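Local atomic coordinates of general Secretion Pathway Protein (Vibrio vulnificus, PDB entry 4G54), a protein that probably binds peptidoglycan in the periplasm as part of the EpsAB fusion protein of the type II secretion system. Residues G20-T28 with L104-F113; Y38-D49 with F229-R237. All coordinates share one frame; numbering follows the deposited sequence. Where two conformers were deposited one is given.

Interaction 1 (G20-T28 with L104-F113); sequences GESAVARMT and LLTGEQRLTF
Residues 22-24 form a single short 3-10 turn lying against the hairpin made by strands 101-105 and 110-114, with the CA of Val24 5.8 Å from that of Thr106. Val24 supplies the apolar wedge: its CG1 meets CD1 of Leu104 at 3.6 Å, while CG2 lies 3.5 Å from CZ of Phe113, so a branched residue fills two directions at once. Leu104 CD1 in turn sits over a face of the Phe113 ring, toward its rim, and Leu111 CD1 reaches the Val24 CA. The aliphatic part of Glu21 runs past the far end of the same ring, and its carboxylate is held by Gln117. The small CB of Ala23 packs near Gln109 NE2 and Leu111 CD1. Ala23 O faces the hairpin turn, where water 1 donates to it (2.7 Å) and also bonds Thr106 OG1. With chi1 at 71° that hydroxyl stands between its own N and carbonyl carbon, within range of two amides: Glu108 N bonds it in an ST turn. Gln109 N reaches Thr106 OG1 at 2.9 Å, an ST motif. The hairpin end is further clasped by Arg26, whose extended chain carries NH1 to a lone pair of Thr106 O in the carbonyl plane (3.2 Å, 153° at the hydrogen). Glu108 CG lies over one face of this guanidinium, 3.1 Å from Arg26 NE; the carboxylate contributes only a more distant opposite charge. Gly107, with positive phi, leaves room for Arg26 NH1, and Met27 lays CG against Thr106 O.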
loop_
_atom_site.group_PDB
_atom_site.type_symbol
_atom_site.label_atom_id
_atom_site.label_comp_id
_atom_site.label_asym_id
_atom_site.label_seq_id
_atom_site.Cartn_x
_atom_site.Cartn_y
_atom_site.Cartn_z
ATOM N N GLY A 20 20.733 -9.188 18.591
ATOM C CA GLY A 20 21.201 -7.935 19.232
ATOM C C GLY A 20 20.252 -6.732 19.188
ATOM O O GLY A 20 20.520 -5.703 19.804
ATOM N N GLU A 21 19.134 -6.830 18.467
ATOM C CA GLU A 21 18.320 -5.620 18.269
ATOM C C GLU A 21 16.902 -5.638 18.893
ATOM O O GLU A 21 15.876 -5.724 18.187
ATOM C CB GLU A 21 18.317 -5.176 16.784
ATOM C CG GLU A 21 19.725 -4.896 16.151
ATOM C CD GLU A 21 20.305 -6.133 15.496
ATOM O OE1 GLU A 21 19.506 -7.055 15.246
ATOM O OE2 GLU A 21 21.532 -6.199 15.229
ATOM N N SER A 22 16.848 -5.518 20.223
ATOM C CA SER A 22 15.545 -5.438 20.910
ATOM C C SER A 22 14.692 -4.174 20.508
ATOM O O SER A 22 13.473 -4.205 20.609
ATOM C CB SER A 22 15.681 -5.636 22.442
ATOM O OG SER A 22 16.134 -4.464 23.113
ATOM N N ALA A 23 15.338 -3.087 20.067
ATOM C CA ALA A 23 14.606 -1.879 19.610
ATOM C C ALA A 23 13.660 -2.195 18.448
ATOM O O ALA A 23 12.623 -1.515 18.325
ATOM C CB ALA A 23 15.554 -0.810 19.170
ATOM N N VAL A 24 14.019 -3.166 17.594
ATOM C CA VAL A 24 13.178 -3.433 16.409
ATOM C C VAL A 24 11.884 -4.024 16.776
ATOM O O VAL A 24 10.930 -3.954 15.967
ATOM C CB VAL A 24 13.721 -4.499 15.427
ATOM C CG1 VAL A 24 13.699 -3.965 13.985
ATOM C CG2 VAL A 24 14.972 -5.142 15.860
ATOM N N ALA A 25 11.856 -4.687 17.933
ATOM C CA ALA A 25 10.724 -5.485 18.407
ATOM C C ALA A 25 9.824 -4.752 19.386
ATOM O O ALA A 25 9.200 -5.379 20.249
ATOM C CB ALA A 25 11.243 -6.757 19.076
ATOM N N ARG A 26 9.767 -3.425 19.291
ATOM C CA ARG A 26 8.889 -2.659 20.138
ATOM C C ARG A 26 7.352 -2.979 20.076
ATOM O O ARG A 26 6.684 -3.018 21.117
ATOM C CB ARG A 26 9.099 -1.182 19.808
ATOM C CG ARG A 26 8.204 -0.349 20.607
ATOM C CD ARG A 26 8.545 1.126 20.559
ATOM N NE ARG A 26 7.466 1.864 21.207
ATOM C CZ ARG A 26 6.260 2.091 20.661
ATOM N NH1 ARG A 26 5.965 1.683 19.425
ATOM N NH2 ARG A 26 5.347 2.758 21.368
ATOM N N MET A 27 6.807 -3.084 18.857
ATOM C CA MET A 27 5.375 -3.258 18.661
ATOM C C MET A 27 5.118 -4.735 18.689
ATOM O O MET A 27 5.687 -5.532 17.895
ATOM C CB MET A 27 4.930 -2.694 17.294
ATOM C CG MET A 27 5.092 -1.180 17.294
ATOM S SD MET A 27 4.417 -0.285 15.891
ATOM C CE MET A 27 5.450 -0.907 14.528
ATOM N N THR A 28 4.257 -5.146 19.593
ATOM C CA THR A 28 4.131 -6.570 19.870
ATOM C C THR A 28 2.862 -7.232 19.352
ATOM O O THR A 28 2.710 -8.446 19.473
ATOM C CB THR A 28 4.232 -6.818 21.409
ATOM O OG1 THR A 28 3.157 -6.104 22.018
ATOM C CG2 THR A 28 5.527 -6.254 21.925
ATOM N N LEU A 104 13.497 0.724 8.604
ATOM C CA LEU A 104 12.414 0.210 9.472
ATOM C C LEU A 104 11.917 1.312 10.411
ATOM O O LEU A 104 12.710 2.113 10.920
ATOM C CB LEU A 104 12.939 -0.964 10.277
ATOM C CG LEU A 104 13.509 -2.119 9.435
ATOM C CD1 LEU A 104 13.930 -3.206 10.430
ATOM C CD2 LEU A 104 12.445 -2.595 8.441
ATOM N N LEU A 105 10.620 1.316 10.666
ATOM C CA LEU A 105 9.969 2.226 11.663
ATOM C C LEU A 105 9.335 1.399 12.767
ATOM O O LEU A 105 8.511 0.544 12.499
ATOM C CB LEU A 105 8.942 3.124 10.973
ATOM C CG LEU A 105 9.413 3.870 9.738
ATOM C CD1 LEU A 105 8.221 4.648 9.095
ATOM C CD2 LEU A 105 10.462 4.917 10.116
ATOM N N THR A 106 9.709 1.673 14.028
ATOM C CA THR A 106 9.353 0.800 15.152
ATOM C C THR A 106 8.221 1.379 15.972
ATOM O O THR A 106 7.767 0.755 16.932
ATOM C CB THR A 106 10.550 0.562 16.115
ATOM O OG1 THR A 106 10.767 1.835 16.824
ATOM C CG2 THR A 106 11.823 0.150 15.428
ATOM N N GLY A 107 7.707 2.558 15.629
ATOM C CA GLY A 107 6.772 3.280 16.510
ATOM C C GLY A 107 7.504 4.313 17.422
ATOM O O GLY A 107 6.905 5.239 17.949
ATOM N N GLU A 108 8.817 4.132 17.518
ATOM C CA GLU A 108 9.681 5.061 18.278
ATOM C C GLU A 108 10.928 5.493 17.575
ATOM O O GLU A 108 11.409 6.599 17.832
ATOM C CB GLU A 108 10.019 4.450 19.632
ATOM C CG GLU A 108 8.762 4.657 20.548
ATOM C CD GLU A 108 8.226 6.132 20.708
ATOM O OE1 GLU A 108 6.966 6.348 20.572
ATOM O OE2 GLU A 108 9.043 7.057 20.987
ATOM N N GLN A 109 11.502 4.626 16.779
ATOM C CA GLN A 109 12.761 4.908 16.114
ATOM C C GLN A 109 12.727 4.583 14.630
ATOM O O GLN A 109 12.048 3.651 14.210
ATOM C CB GLN A 109 13.884 4.038 16.732
ATOM C CG GLN A 109 14.100 4.338 18.197
ATOM C CD GLN A 109 15.172 3.410 18.757
ATOM O OE1 GLN A 109 16.326 3.413 18.306
ATOM N NE2 GLN A 109 14.787 2.622 19.743
ATOM N N ARG A 110 13.474 5.350 13.856
ATOM C CA ARG A 110 13.865 4.907 12.522
ATOM C C ARG A 110 15.207 4.167 12.541
ATOM O O ARG A 110 16.245 4.750 12.935
ATOM C CB ARG A 110 13.929 6.145 11.629
ATOM C CG ARG A 110 14.283 5.855 10.200
ATOM C CD ARG A 110 14.517 7.252 9.456
ATOM N NE ARG A 110 14.460 7.193 7.986
ATOM C CZ ARG A 110 13.532 7.726 7.178
ATOM N NH1 ARG A 110 12.473 8.427 7.612
ATOM N NH2 ARG A 110 13.701 7.545 5.874
ATOM N N LEU A 111 15.185 2.898 12.145
ATOM C CA LEU A 111 16.372 2.002 12.087
ATOM C C LEU A 111 16.713 1.526 10.667
ATOM O O LEU A 111 15.842 1.346 9.830
ATOM C CB LEU A 111 16.131 0.699 12.897
ATOM C CG LEU A 111 15.591 0.960 14.304
ATOM C CD1 LEU A 111 15.291 -0.339 15.046
ATOM C CD2 LEU A 111 16.508 1.844 15.084
ATOM N N THR A 112 18.009 1.303 10.416
ATOM C CA THR A 112 18.438 0.713 9.160
ATOM C C THR A 112 19.001 -0.664 9.471
ATOM O O THR A 112 19.880 -0.782 10.339
ATOM C CB THR A 112 19.503 1.585 8.475
ATOM O OG1 THR A 112 18.857 2.807 8.091
ATOM C CG2 THR A 112 19.982 0.936 7.184
ATOM N N PHE A 113 18.533 -1.670 8.763
ATOM C CA PHE A 113 19.044 -3.048 8.939
ATOM C C PHE A 113 19.686 -3.450 7.656
ATOM O O PHE A 113 19.161 -3.182 6.569
ATOM C CB PHE A 113 17.821 -3.950 9.142
ATOM C CG PHE A 113 17.596 -4.388 10.559
ATOM C CD1 PHE A 113 18.015 -3.642 11.631
ATOM C CD2 PHE A 113 16.826 -5.531 10.777
ATOM C CE1 PHE A 113 17.748 -4.063 12.931
ATOM C CE2 PHE A 113 16.567 -5.957 12.068
ATOM C CZ PHE A 113 17.093 -5.224 13.131
HETATM O O HOH W 1 12.238 1.082 18.885
#

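Interaction 2 (Y38-D49 with F229-R237); sequences YKLWGYRATRID and FPSLAPLLR
Asp49 OD2 is gripped by three donors: the backbone N of Thr46 at 2.8 Å, on its anti lone pair, the Thr46 hydroxyl from above the carboxylate plane, and Arg237 NH2 on the syn lone pair. Arg237 meets Asp49 end-on and nearly coplanar, 18° between the planes, with NH1 bonding OD1 (2.9 Å) while NH2 takes OD2. Thr57 bonds both partners, its hydroxyl to Asp49 OD1 and its carbonyl oxygen to Arg237 NH1; with so many donors the carboxylate is probably held as the anion. Leu235 packs against both: its CD1 touches CG of the buried Asp49, and its CB lies over a face of the Arg237 guanidinium. Its other branch, CD2, makes a CH-pi contact over the face of the Tyr43 ring, 4.0 Å from the centroid, and also reaches the Tyr38 ring, so one forked leucine packs against two tyrosines and an acid. The backbones form a short, weakly bonded parallel pair, Tyr43 beside Ala233, in which Ala233 N bonds Gly42 O and Arg44 N bonds Ala233 O, 2.9 Å and 171° at the hydrogen. Gly42 ends helix 30-40 in a Schellman motif; its positive phi suits a residue without a side chain and swings the chain into strand 43-44. Water 2 extends the link by donating to Arg44 O and accepting from Leu235 N. Farther along, Lys39 lays its CB over the centre of the Phe229 ring, 3.9 Å from the centroid, while its amine pairs with Glu36. Leu40 CD1 approaches the same ring obliquely at CZ, and Leu232 packs its CG against the Tyr43 carbonyl carbon and its CB against that of Arg44.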
loop_
_atom_site.group_PDB
_atom_site.type_symbol
_atom_site.label_atom_id
_atom_site.label_comp_id
_atom_site.label_asym_id
_atom_site.label_seq_id
_atom_site.Cartn_x
_atom_site.Cartn_y
_atom_site.Cartn_z
ATOM N N TYR A 38 -0.953 2.719 9.167
ATOM C CA TYR A 38 -1.963 3.671 8.686
ATOM C C TYR A 38 -1.501 5.127 8.884
ATOM O O TYR A 38 -1.842 5.997 8.065
ATOM C CB TYR A 38 -3.263 3.527 9.449
ATOM C CG TYR A 38 -4.231 2.500 8.874
ATOM C CD1 TYR A 38 -4.411 1.275 9.475
ATOM C CD2 TYR A 38 -4.968 2.762 7.678
ATOM C CE1 TYR A 38 -5.429 0.337 8.932
ATOM C CE2 TYR A 38 -5.830 1.876 7.136
ATOM C CZ TYR A 38 -6.099 0.695 7.775
ATOM O OH TYR A 38 -7.001 -0.181 7.225
ATOM N N LYS A 39 -0.727 5.410 9.911
ATOM C CA LYS A 39 -0.300 6.806 10.074
ATOM C C LYS A 39 0.577 7.258 8.861
ATOM O O LYS A 39 0.584 8.435 8.481
ATOM C CB LYS A 39 0.550 6.946 11.306
ATOM C CG LYS A 39 -0.138 6.669 12.582
ATOM C CD LYS A 39 0.821 7.036 13.794
ATOM C CE LYS A 39 0.353 6.301 15.013
ATOM N NZ LYS A 39 1.303 6.500 16.151
ATOM N N LEU A 40 1.383 6.339 8.286
ATOM C CA LEU A 40 2.203 6.654 7.121
ATOM C C LEU A 40 1.363 7.047 5.947
ATOM O O LEU A 40 1.811 7.839 5.116
ATOM C CB LEU A 40 3.052 5.429 6.694
ATOM C CG LEU A 40 4.459 5.353 7.166
ATOM C CD1 LEU A 40 4.345 5.057 8.557
ATOM C CD2 LEU A 40 5.250 4.242 6.441
ATOM N N TRP A 41 0.136 6.524 5.868
ATOM C CA TRP A 41 -0.780 6.935 4.827
ATOM C C TRP A 41 -1.558 8.210 5.202
ATOM O O TRP A 41 -2.391 8.738 4.416
ATOM C CB TRP A 41 -1.747 5.773 4.521
ATOM C CG TRP A 41 -1.083 4.605 3.859
ATOM C CD1 TRP A 41 -0.590 3.535 4.444
ATOM C CD2 TRP A 41 -0.911 4.430 2.449
ATOM N NE1 TRP A 41 -0.079 2.635 3.518
ATOM C CE2 TRP A 41 -0.281 3.173 2.258
ATOM C CE3 TRP A 41 -1.253 5.214 1.341
ATOM C CZ2 TRP A 41 0.029 2.655 0.934
ATOM C CZ3 TRP A 41 -0.951 4.720 0.053
ATOM C CH2 TRP A 41 -0.296 3.490 -0.112
ATOM N N GLY A 42 -1.292 8.762 6.391
ATOM C CA GLY A 42 -1.995 9.979 6.835
ATOM C C GLY A 42 -3.276 9.770 7.632
ATOM O O GLY A 42 -4.034 10.783 7.840
ATOM N N TYR A 43 -3.563 8.524 8.043
ATOM C CA TYR A 43 -4.832 8.211 8.637
ATOM C C TYR A 43 -4.744 7.758 10.079
ATOM O O TYR A 43 -3.818 7.052 10.473
ATOM C CB TYR A 43 -5.564 7.135 7.863
ATOM C CG TYR A 43 -5.949 7.659 6.502
ATOM C CD1 TYR A 43 -6.944 8.648 6.370
ATOM C CD2 TYR A 43 -5.333 7.200 5.324
ATOM C CE1 TYR A 43 -7.322 9.147 5.107
ATOM C CE2 TYR A 43 -5.723 7.690 4.065
ATOM C CZ TYR A 43 -6.724 8.674 3.994
ATOM O OH TYR A 43 -7.119 9.278 2.821
ATOM N N ARG A 44 -5.799 8.156 10.826
ATOM C CA ARG A 44 -6.056 7.678 12.145
ATOM C C ARG A 44 -6.981 6.431 12.042
ATOM O O ARG A 44 -8.166 6.504 11.655
ATOM C CB ARG A 44 -6.603 8.868 13.002
ATOM C CG ARG A 44 -6.971 8.568 14.448
ATOM C CD ARG A 44 -7.608 9.845 15.051
ATOM N NE ARG A 44 -8.663 10.418 14.171
ATOM C CZ ARG A 44 -8.648 11.649 13.646
ATOM N NH1 ARG A 44 -7.640 12.473 13.915
ATOM N NH2 ARG A 44 -9.646 12.063 12.863
ATOM N N ALA A 45 -6.469 5.294 12.446
ATOM C CA ALA A 45 -7.213 4.023 12.323
ATOM C C ALA A 45 -7.892 3.682 13.629
ATOM O O ALA A 45 -7.319 3.913 14.701
ATOM C CB ALA A 45 -6.236 2.931 11.959
ATOM N N THR A 46 -9.087 3.095 13.545
ATOM C CA THR A 46 -9.750 2.609 14.727
ATOM C C THR A 46 -9.393 1.178 15.058
ATOM O O THR A 46 -8.785 0.479 14.273
ATOM C CB THR A 46 -11.335 2.729 14.618
ATOM O OG1 THR A 46 -11.759 1.643 13.812
ATOM C CG2 THR A 46 -11.811 4.083 13.995
ATOM N N ARG A 47 -9.843 0.712 16.230
ATOM C CA ARG A 47 -9.643 -0.682 16.583
ATOM C C ARG A 47 -10.231 -1.659 15.527
ATOM O O ARG A 47 -9.742 -2.827 15.381
ATOM C CB ARG A 47 -10.200 -0.943 17.976
ATOM C CG ARG A 47 -9.335 -1.834 18.774
ATOM C CD ARG A 47 -10.227 -2.451 19.885
ATOM N NE ARG A 47 -10.098 -1.974 21.268
ATOM C CZ ARG A 47 -9.213 -1.117 21.783
ATOM N NH1 ARG A 47 -8.282 -0.528 21.048
ATOM N NH2 ARG A 47 -9.289 -0.848 23.080
ATOM N N ILE A 48 -11.336 -1.271 14.878
ATOM C CA ILE A 48 -11.916 -2.154 13.840
ATOM C C ILE A 48 -10.982 -2.254 12.624
ATOM O O ILE A 48 -10.743 -3.395 12.071
ATOM C CB ILE A 48 -13.300 -1.677 13.483
ATOM C CG1 ILE A 48 -14.223 -1.910 14.655
ATOM C CG2 ILE A 48 -13.860 -2.423 12.340
ATOM C CD1 ILE A 48 -14.342 -3.398 15.018
ATOM N N ASP A 49 -10.356 -1.122 12.258
ATOM C CA ASP A 49 -9.519 -1.110 11.117
ATOM C C ASP A 49 -8.292 -1.946 11.317
ATOM O O ASP A 49 -7.757 -2.540 10.360
ATOM C CB ASP A 49 -9.074 0.345 10.855
ATOM C CG ASP A 49 -10.258 1.223 10.537
ATOM O OD1 ASP A 49 -11.021 0.936 9.545
ATOM O OD2 ASP A 49 -10.437 2.229 11.239
ATOM N N PHE A 229 4.193 12.577 13.808
ATOM C CA PHE A 229 3.333 12.752 12.633
ATOM C C PHE A 229 2.553 14.049 12.777
ATOM O O PHE A 229 2.256 14.536 13.900
ATOM C CB PHE A 229 2.338 11.549 12.415
ATOM C CG PHE A 229 3.006 10.323 11.900
ATOM C CD1 PHE A 229 3.253 10.185 10.533
ATOM C CD2 PHE A 229 3.490 9.389 12.773
ATOM C CE1 PHE A 229 3.966 9.094 10.040
ATOM C CE2 PHE A 229 4.152 8.237 12.283
ATOM C CZ PHE A 229 4.431 8.123 10.913
ATOM N N PRO A 230 2.181 14.629 11.620
ATOM C CA PRO A 230 1.307 15.746 11.631
ATOM C C PRO A 230 -0.097 15.198 11.934
ATOM O O PRO A 230 -0.292 13.989 12.099
ATOM C CB PRO A 230 1.437 16.314 10.197
ATOM C CG PRO A 230 1.698 15.010 9.329
ATOM C CD PRO A 230 2.374 14.016 10.272
ATOM N N SER A 231 -1.036 16.110 12.073
ATOM C CA SER A 231 -2.413 15.782 12.344
ATOM C C SER A 231 -2.943 14.757 11.315
ATOM O O SER A 231 -2.732 14.890 10.111
ATOM C CB SER A 231 -3.228 17.062 12.261
ATOM O OG SER A 231 -2.384 18.245 12.342
ATOM N N LEU A 232 -3.544 13.699 11.824
ATOM C CA LEU A 232 -4.059 12.604 10.965
ATOM C C LEU A 232 -5.500 12.813 10.597
ATOM O O LEU A 232 -6.231 13.508 11.334
ATOM C CB LEU A 232 -3.915 11.311 11.746
ATOM C CG LEU A 232 -2.681 10.441 11.914
ATOM C CD1 LEU A 232 -1.526 10.698 10.958
ATOM C CD2 LEU A 232 -2.344 10.202 13.394
ATOM N N ALA A 233 -5.919 12.193 9.482
ATOM C CA ALA A 233 -7.297 12.361 8.961
ATOM C C ALA A 233 -8.099 11.086 9.301
ATOM O O ALA A 233 -7.540 9.984 9.432
ATOM C CB ALA A 233 -7.264 12.539 7.455
ATOM N N PRO A 234 -9.414 11.227 9.331
ATOM C CA PRO A 234 -10.199 10.003 9.435
ATOM C C PRO A 234 -10.162 9.200 8.145
ATOM O O PRO A 234 -10.050 9.782 7.079
ATOM C CB PRO A 234 -11.635 10.561 9.706
ATOM C CG PRO A 234 -11.650 11.923 9.104
ATOM C CD PRO A 234 -10.226 12.457 9.245
ATOM N N LEU A 235 -10.230 7.855 8.227
ATOM C CA LEU A 235 -10.302 7.095 7.000
ATOM C C LEU A 235 -11.503 7.403 6.088
ATOM O O LEU A 235 -12.581 7.802 6.566
ATOM C CB LEU A 235 -10.256 5.568 7.369
ATOM C CG LEU A 235 -8.887 4.995 7.785
ATOM C CD1 LEU A 235 -9.103 3.629 8.442
ATOM C CD2 LEU A 235 -8.091 4.826 6.450
ATOM N N LEU A 236 -11.318 7.235 4.767
ATOM C CA LEU A 236 -12.394 7.370 3.804
ATOM C C LEU A 236 -13.220 6.092 3.789
ATOM O O LEU A 236 -12.639 4.976 3.539
ATOM C CB LEU A 236 -11.774 7.526 2.425
ATOM C CG LEU A 236 -12.628 8.045 1.300
ATOM C CD1 LEU A 236 -13.537 9.218 1.687
ATOM C CD2 LEU A 236 -11.442 8.525 0.386
ATOM N N ARG A 237 -14.508 6.215 4.025
ATOM C CA ARG A 237 -15.358 5.045 4.103
ATOM C C ARG A 237 -16.548 5.050 3.138
ATOM O O ARG A 237 -17.536 4.442 3.402
ATOM C CB ARG A 237 -15.774 4.810 5.529
ATOM C CG ARG A 237 -14.595 4.592 6.459
ATOM C CD ARG A 237 -15.054 4.478 7.852
ATOM N NE ARG A 237 -14.065 4.795 8.866
ATOM C CZ ARG A 237 -13.188 3.872 9.296
ATOM N NH1 ARG A 237 -13.237 2.613 8.823
ATOM N NH2 ARG A 237 -12.286 4.174 10.203
HETATM O O HOH W 2 -10.578 6.588 10.818
#

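In the fold
The two contacts have centres about 21 Å apart and cross along the chain: 20-28, 38-49, 104-113, then 229-237. Helix 30-40 joins their first segments, following the loop of interaction 1 and ending within interaction 2. They meet directly where Leu105 CD1 packs on Leu40 CD1, 3.9 Å away. Interaction 1 lies at an edge of the six-stranded antiparallel sheet, on the hairpin whose strand 110-114 is an outermost strand, whereas interaction 2 builds a separate two-stranded parallel pair beside the helix. The late chain also reaches the first contact, since Tyr226 bonds Gly107. Residues 226-237 thus pack on helix 30-40, strand 43-44 and the 101-114 hairpin, all parts of the C39-like region.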